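Endo-1,4-b-d-mannanase (PDB 1QNR) catalyses the endo-hydrolysis of beta-1,4-mannosidic linkages in mannans, with a glycoside hydrolase family 5 catalytic domain. Local coordinates at residues 278-291 against 322-335. Numbering follows the deposited sequence.
With NAG (2-acetamido-2-deoxy-beta-D-glucopyranose), chain I; SO4 (sulfate ion), chain C.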
loop_
_atom_site.group_PDB
_atom_site.type_symbol
_atom_site.label_atom_id
_atom_site.label_comp_id
_atom_site.label_asym_id
_atom_site.label_seq_id
_atom_site.Cartn_x
_atom_site.Cartn_y
_atom_site.Cartn_z
ATOM N N GLY A 278 -12.855 -1.531 -3.591
ATOM C CA GLY A 278 -13.893 -0.521 -3.895
ATOM C C GLY A 278 -14.909 -1.135 -4.855
ATOM O O GLY A 278 -14.570 -2.026 -5.663
ATOM N N ALA A 279 -16.104 -0.559 -4.837
ATOM C CA ALA A 279 -17.188 -0.874 -5.812
ATOM C C ALA A 279 -17.625 0.433 -6.431
ATOM O O ALA A 279 -17.967 1.371 -5.702
ATOM C CB ALA A 279 -18.350 -1.557 -5.086
ATOM N N GLN A 280 -17.705 0.516 -7.781
ATOM C CA GLN A 280 -18.098 1.811 -8.380
ATOM C C GLN A 280 -19.588 2.081 -8.177
ATOM O O GLN A 280 -19.942 3.285 -8.073
ATOM C CB GLN A 280 -17.768 1.794 -9.890
ATOM C CG GLN A 280 -16.273 2.081 -10.052
ATOM C CD GLN A 280 -15.783 2.305 -11.459
ATOM O OE1 GLN A 280 -14.700 1.856 -11.873
ATOM N NE2 GLN A 280 -16.576 3.006 -12.256
ATOM N N GLN A 281 -20.390 1.028 -8.239
ATOM C CA GLN A 281 -21.841 1.294 -8.043
ATOM C C GLN A 281 -22.255 0.947 -6.623
ATOM O O GLN A 281 -21.803 -0.057 -6.023
ATOM C CB GLN A 281 -22.634 0.466 -9.089
ATOM C CG GLN A 281 -22.078 0.457 -10.516
ATOM C CD GLN A 281 -22.087 1.789 -11.247
ATOM O OE1 GLN A 281 -21.229 2.393 -11.908
ATOM N NE2 GLN A 281 -23.327 2.310 -11.109
ATOM N N ASN A 282 -23.112 1.772 -5.971
ATOM C CA ASN A 282 -23.661 1.541 -4.660
ATOM C C ASN A 282 -22.655 0.965 -3.647
ATOM O O ASN A 282 -22.833 -0.118 -3.068
ATOM C CB ASN A 282 -24.844 0.553 -4.809
ATOM C CG ASN A 282 -25.881 1.035 -5.854
ATOM O OD1 ASN A 282 -25.907 0.386 -6.935
ATOM N ND2 ASN A 282 -26.482 2.162 -5.500
ATOM N N PRO A 283 -21.656 1.756 -3.302
ATOM C CA PRO A 283 -20.598 1.268 -2.401
ATOM C C PRO A 283 -21.077 0.929 -1.015
ATOM O O PRO A 283 -20.595 -0.054 -0.403
ATOM C CB PRO A 283 -19.500 2.343 -2.491
ATOM C CG PRO A 283 -20.314 3.589 -2.831
ATOM C CD PRO A 283 -21.282 3.066 -3.884
ATOM N N CYS A 284 -22.064 1.657 -0.457
ATOM C CA CYS A 284 -22.529 1.253 0.880
ATOM C C CYS A 284 -23.157 -0.139 0.909
ATOM O O CYS A 284 -22.843 -0.987 1.753
ATOM C CB CYS A 284 -23.544 2.284 1.434
ATOM S SG CYS A 284 -24.283 1.936 3.024
ATOM N N THR A 285 -24.017 -0.411 -0.092
ATOM C CA THR A 285 -24.651 -1.706 -0.229
ATOM C C THR A 285 -23.635 -2.804 -0.554
ATOM O O THR A 285 -23.750 -3.901 0.055
ATOM C CB THR A 285 -25.713 -1.692 -1.347
ATOM O OG1 THR A 285 -26.758 -0.728 -0.971
ATOM C CG2 THR A 285 -26.431 -3.009 -1.586
ATOM N N ASN A 286 -22.732 -2.565 -1.507
ATOM C CA ASN A 286 -21.853 -3.648 -1.974
ATOM C C ASN A 286 -20.555 -3.878 -1.211
ATOM O O ASN A 286 -20.121 -5.033 -1.173
ATOM C CB ASN A 286 -21.522 -3.365 -3.470
ATOM C CG ASN A 286 -22.799 -3.495 -4.301
ATOM O OD1 ASN A 286 -23.575 -4.425 -4.085
ATOM N ND2 ASN A 286 -22.972 -2.541 -5.183
ATOM N N GLU A 287 -20.028 -2.872 -0.493
ATOM C CA GLU A 287 -18.753 -3.024 0.233
ATOM C C GLU A 287 -18.951 -3.371 1.711
ATOM O O GLU A 287 -18.124 -4.082 2.330
ATOM C CB GLU A 287 -17.838 -1.760 0.212
ATOM C CG GLU A 287 -17.514 -1.307 -1.203
ATOM C CD GLU A 287 -16.635 -0.089 -1.297
ATOM O OE1 GLU A 287 -15.948 0.246 -0.299
ATOM O OE2 GLU A 287 -16.656 0.567 -2.378
ATOM N N ALA A 288 -20.133 -3.044 2.306
ATOM C CA ALA A 288 -20.400 -3.407 3.713
ATOM C C ALA A 288 -20.270 -4.903 3.970
ATOM O O ALA A 288 -19.683 -5.353 4.982
ATOM C CB ALA A 288 -21.774 -2.813 4.146
ATOM N N PRO A 289 -20.822 -5.808 3.126
ATOM C CA PRO A 289 -20.643 -7.250 3.332
ATOM C C PRO A 289 -19.175 -7.711 3.305
ATOM O O PRO A 289 -18.784 -8.627 4.065
ATOM C CB PRO A 289 -21.490 -7.886 2.208
ATOM C CG PRO A 289 -22.469 -6.841 1.801
ATOM C CD PRO A 289 -21.759 -5.496 2.001
ATOM N N TRP A 290 -18.355 -7.037 2.473
ATOM C CA TRP A 290 -16.915 -7.359 2.457
ATOM C C TRP A 290 -16.197 -7.048 3.786
ATOM O O TRP A 290 -15.384 -7.825 4.259
ATOM C CB TRP A 290 -16.201 -6.614 1.325
ATOM C CG TRP A 290 -16.688 -6.818 -0.083
ATOM C CD1 TRP A 290 -17.468 -7.867 -0.601
ATOM C CD2 TRP A 290 -16.414 -5.993 -1.195
ATOM N NE1 TRP A 290 -17.710 -7.687 -1.921
ATOM C CE2 TRP A 290 -17.040 -6.537 -2.355
ATOM C CE3 TRP A 290 -15.621 -4.817 -1.393
ATOM C CZ2 TRP A 290 -16.980 -5.953 -3.612
ATOM C CZ3 TRP A 290 -15.529 -4.245 -2.641
ATOM C CH2 TRP A 290 -16.186 -4.819 -3.769
ATOM N N GLN A 291 -16.575 -5.895 4.356
ATOM C CA GLN A 291 -15.971 -5.488 5.650
ATOM C C GLN A 291 -16.424 -6.490 6.711
ATOM O O GLN A 291 -15.556 -6.889 7.507
ATOM C CB GLN A 291 -16.513 -4.077 6.007
ATOM C CG GLN A 291 -16.026 -3.011 5.026
ATOM C CD GLN A 291 -16.446 -1.614 5.478
ATOM O OE1 GLN A 291 -17.592 -1.443 6.016
ATOM N NE2 GLN A 291 -15.576 -0.648 5.209
ATOM N N PRO A 322 -13.632 7.602 -8.743
ATOM C CA PRO A 322 -15.004 7.106 -8.502
ATOM C C PRO A 322 -15.142 6.241 -7.259
ATOM O O PRO A 322 -16.266 5.858 -6.910
ATOM C CB PRO A 322 -15.315 6.326 -9.814
ATOM C CG PRO A 322 -14.451 7.057 -10.851
ATOM C CD PRO A 322 -13.119 7.263 -10.129
ATOM N N TYR A 323 -14.025 5.849 -6.596
ATOM C CA TYR A 323 -14.065 5.047 -5.380
ATOM C C TYR A 323 -13.831 5.904 -4.153
ATOM O O TYR A 323 -13.789 5.370 -2.995
ATOM C CB TYR A 323 -12.845 4.067 -5.527
ATOM C CG TYR A 323 -12.982 3.040 -6.660
ATOM C CD1 TYR A 323 -13.961 2.058 -6.612
ATOM C CD2 TYR A 323 -12.060 3.079 -7.685
ATOM C CE1 TYR A 323 -14.050 1.058 -7.633
ATOM C CE2 TYR A 323 -12.115 2.069 -8.692
ATOM C CZ TYR A 323 -13.132 1.130 -8.637
ATOM O OH TYR A 323 -13.165 0.153 -9.637
ATOM N N THR A 324 -13.683 7.210 -4.269
ATOM C CA THR A 324 -13.473 8.053 -3.075
ATOM C C THR A 324 -14.664 8.047 -2.131
ATOM O O THR A 324 -15.859 8.161 -2.516
ATOM C CB THR A 324 -13.181 9.494 -3.570
ATOM O OG1 THR A 324 -11.921 9.532 -4.225
ATOM C CG2 THR A 324 -13.202 10.489 -2.397
ATOM N N VAL A 325 -14.361 7.862 -0.814
ATOM C CA VAL A 325 -15.343 7.974 0.283
ATOM C C VAL A 325 -14.990 9.284 0.965
ATOM O O VAL A 325 -13.931 9.431 1.601
ATOM C CB VAL A 325 -15.273 6.774 1.247
ATOM C CG1 VAL A 325 -16.244 7.010 2.430
ATOM C CG2 VAL A 325 -15.531 5.436 0.540
ATOM N N TRP A 326 -15.806 10.333 0.794
ATOM C CA TRP A 326 -15.507 11.678 1.304
ATOM C C TRP A 326 -15.755 11.779 2.810
ATOM O O TRP A 326 -16.836 11.318 3.305
ATOM C CB TRP A 326 -16.391 12.723 0.591
ATOM C CG TRP A 326 -16.072 12.887 -0.898
ATOM C CD1 TRP A 326 -16.784 12.307 -1.967
ATOM C CD2 TRP A 326 -14.972 13.643 -1.441
ATOM N NE1 TRP A 326 -16.116 12.667 -3.117
ATOM C CE2 TRP A 326 -15.028 13.452 -2.827
ATOM C CE3 TRP A 326 -13.922 14.387 -0.912
ATOM C CZ2 TRP A 326 -14.103 14.061 -3.682
ATOM C CZ3 TRP A 326 -12.964 14.975 -1.760
ATOM C CH2 TRP A 326 -13.090 14.805 -3.173
ATOM N N TYR A 327 -14.816 12.377 3.557
ATOM C CA TYR A 327 -15.031 12.487 5.033
ATOM C C TYR A 327 -16.355 13.219 5.329
ATOM O O TYR A 327 -16.767 14.210 4.684
ATOM C CB TYR A 327 -13.899 13.375 5.593
ATOM C CG TYR A 327 -14.026 13.655 7.093
ATOM C CD1 TYR A 327 -14.096 12.631 8.044
ATOM C CD2 TYR A 327 -14.143 15.007 7.489
ATOM C CE1 TYR A 327 -14.254 12.954 9.373
ATOM C CE2 TYR A 327 -14.350 15.288 8.834
ATOM C CZ TYR A 327 -14.361 14.266 9.742
ATOM O OH TYR A 327 -14.516 14.586 11.079
ATOM N N ASN A 328 -17.083 12.683 6.329
ATOM C CA ASN A 328 -18.330 13.261 6.853
ATOM C C ASN A 328 -19.537 13.039 5.948
ATOM O O ASN A 328 -20.663 13.488 6.305
ATOM C CB ASN A 328 -18.209 14.793 7.130
ATOM C CG ASN A 328 -18.231 15.019 8.592
ATOM O OD1 ASN A 328 -18.194 14.212 9.501
ATOM N ND2 ASN A 328 -18.291 16.353 8.949
ATOM N N SER A 329 -19.450 12.345 4.835
ATOM C CA SER A 329 -20.565 12.013 3.953
ATOM C C SER A 329 -21.366 10.847 4.488
ATOM O O SER A 329 -21.005 10.143 5.450
ATOM C CB SER A 329 -20.001 11.710 2.569
ATOM O OG SER A 329 -19.291 10.424 2.532
ATOM N N SER A 330 -22.515 10.561 3.798
ATOM C CA SER A 330 -23.289 9.389 4.148
ATOM C C SER A 330 -22.498 8.092 3.912
ATOM O O SER A 330 -22.664 7.114 4.673
ATOM C CB SER A 330 -24.604 9.325 3.343
ATOM O OG SER A 330 -24.473 9.403 1.984
ATOM N N ASN A 331 -21.636 7.993 2.891
ATOM C CA ASN A 331 -20.819 6.811 2.703
ATOM C C ASN A 331 -19.740 6.748 3.800
ATOM O O ASN A 331 -19.385 5.605 4.167
ATOM C CB ASN A 331 -20.156 6.840 1.316
ATOM C CG ASN A 331 -21.089 6.540 0.127
ATOM O OD1 ASN A 331 -20.731 6.866 -1.056
ATOM N ND2 ASN A 331 -22.197 5.921 0.448
ATOM N N TRP A 332 -19.230 7.846 4.330
ATOM C CA TRP A 332 -18.339 7.780 5.520
ATOM C C TRP A 332 -19.109 7.168 6.667
ATOM O O TRP A 332 -18.549 6.380 7.441
ATOM C CB TRP A 332 -17.769 9.185 5.788
ATOM C CG TRP A 332 -17.078 9.353 7.110
ATOM C CD1 TRP A 332 -15.744 9.216 7.389
ATOM C CD2 TRP A 332 -17.673 9.687 8.394
ATOM N NE1 TRP A 332 -15.470 9.403 8.740
ATOM C CE2 TRP A 332 -16.656 9.730 9.350
ATOM C CE3 TRP A 332 -19.003 10.020 8.757
ATOM C CZ2 TRP A 332 -16.862 9.993 10.721
ATOM C CZ3 TRP A 332 -19.210 10.329 10.099
ATOM C CH2 TRP A 332 -18.185 10.330 11.033
ATOM N N GLN A 333 -20.390 7.558 6.907
ATOM C CA GLN A 333 -21.135 6.957 8.042
ATOM C C GLN A 333 -21.213 5.457 7.808
ATOM O O GLN A 333 -21.003 4.688 8.773
ATOM C CB GLN A 333 -22.549 7.598 8.151
ATOM C CG GLN A 333 -23.744 7.076 8.952
ATOM C CD GLN A 333 -25.202 7.440 8.839
ATOM O OE1 GLN A 333 -26.190 7.039 9.592
ATOM N NE2 GLN A 333 -25.759 8.225 7.865
ATOM N N CYS A 334 -21.590 5.029 6.633
ATOM C CA CYS A 334 -21.807 3.609 6.333
ATOM C C CYS A 334 -20.545 2.696 6.371
ATOM O O CYS A 334 -20.579 1.599 6.939
ATOM C CB CYS A 334 -22.426 3.453 4.957
ATOM S SG CYS A 334 -22.726 1.765 4.398
ATOM N N LEU A 335 -19.459 3.225 5.785
ATOM C CA LEU A 335 -18.249 2.401 5.581
ATOM C C LEU A 335 -17.090 2.697 6.486
ATOM O O LEU A 335 -16.054 1.998 6.471
ATOM C CB LEU A 335 -17.797 2.625 4.081
ATOM C CG LEU A 335 -18.803 2.059 3.067
ATOM C CD1 LEU A 335 -18.374 2.408 1.628
ATOM C CD2 LEU A 335 -19.023 0.547 3.229
HETATM C C1 NAG I . -18.250 17.144 10.360
HETATM C C2 NAG I . -17.757 18.577 10.342
HETATM C C3 NAG I . -17.937 19.180 11.706
HETATM C C4 NAG I . -19.387 18.901 12.143
HETATM C C5 NAG I . -19.870 17.457 12.042
HETATM C C6 NAG I . -21.381 17.359 12.218
HETATM C C7 NAG I . -16.010 19.172 8.735
HETATM C C8 NAG I . -14.557 19.064 8.353
HETATM N N2 NAG I . -16.318 18.572 9.905
HETATM O O3 NAG I . -17.725 20.598 11.437
HETATM O O4 NAG I . -19.533 19.266 13.552
HETATM O O5 NAG I . -19.663 16.980 10.694
HETATM O O6 NAG I . -21.700 16.012 12.443
HETATM O O7 NAG I . -16.758 19.720 8.057
HETATM S S SO4 C . -25.430 3.001 -1.880
HETATM O O1 SO4 C . -24.002 3.643 -1.731
HETATM O O2 SO4 C . -26.048 3.440 -3.164
HETATM O O3 SO4 C . -26.300 3.483 -0.751
HETATM O O4 SO4 C . -25.383 1.526 -1.780
HETATM O O HOH W 1 -14.384 -2.562 -8.416
HETATM O O HOH W 2 -17.472 4.131 -5.066
HETATM O O HOH W 3 -15.482 2.801 -3.262
HETATM O O HOH W 4 -20.054 -1.060 6.471
#
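Helices 283-291 and 330-335, which carry Cys284 and Cys334, run nearly parallel, their axes 9.6 Å apart at an angle of 20°, while farther back Gly278 faces Tyr323 in the loop before strand 325-326. A disulfide joins the helices, Cys284 SG to Cys334 SG at 2.1 Å; both sulfurs lie anti to their own backbone N (chi1 near 180°), which turns each toward the other helix. Leu335 fits as a knob among Cys284, Glu287, Ala288 and Gln291, its CD1 3.8 Å from Glu287 OE1. Gln291 crosses it at about a right angle, and its NE2 gives Leu335 O an in-plane, lone-pair bond of 3.0 Å (161°); a water joins Gln291 OE1 to Cys334 O. With an alanine in place of Gln291, Leu335 O would probably lose this donor and a gap open beside the leucine. In the loops, Gly278 C lies 3.6 Å from Tyr323 CE1. Ala279 N donates to Glu287 OE2 at 2.8 Å, from above the carboxylate plane. A sulfate, probably from the crystallisation liquor, accepts from Cys284 N and Thr285 N at the first helix's N-terminus. The arrangement is that of neighbouring outer helices in a TIM barrel, after strands 272-277 and 300-309, the second reached through short strand 325-326, here cross-linked by a disulfide.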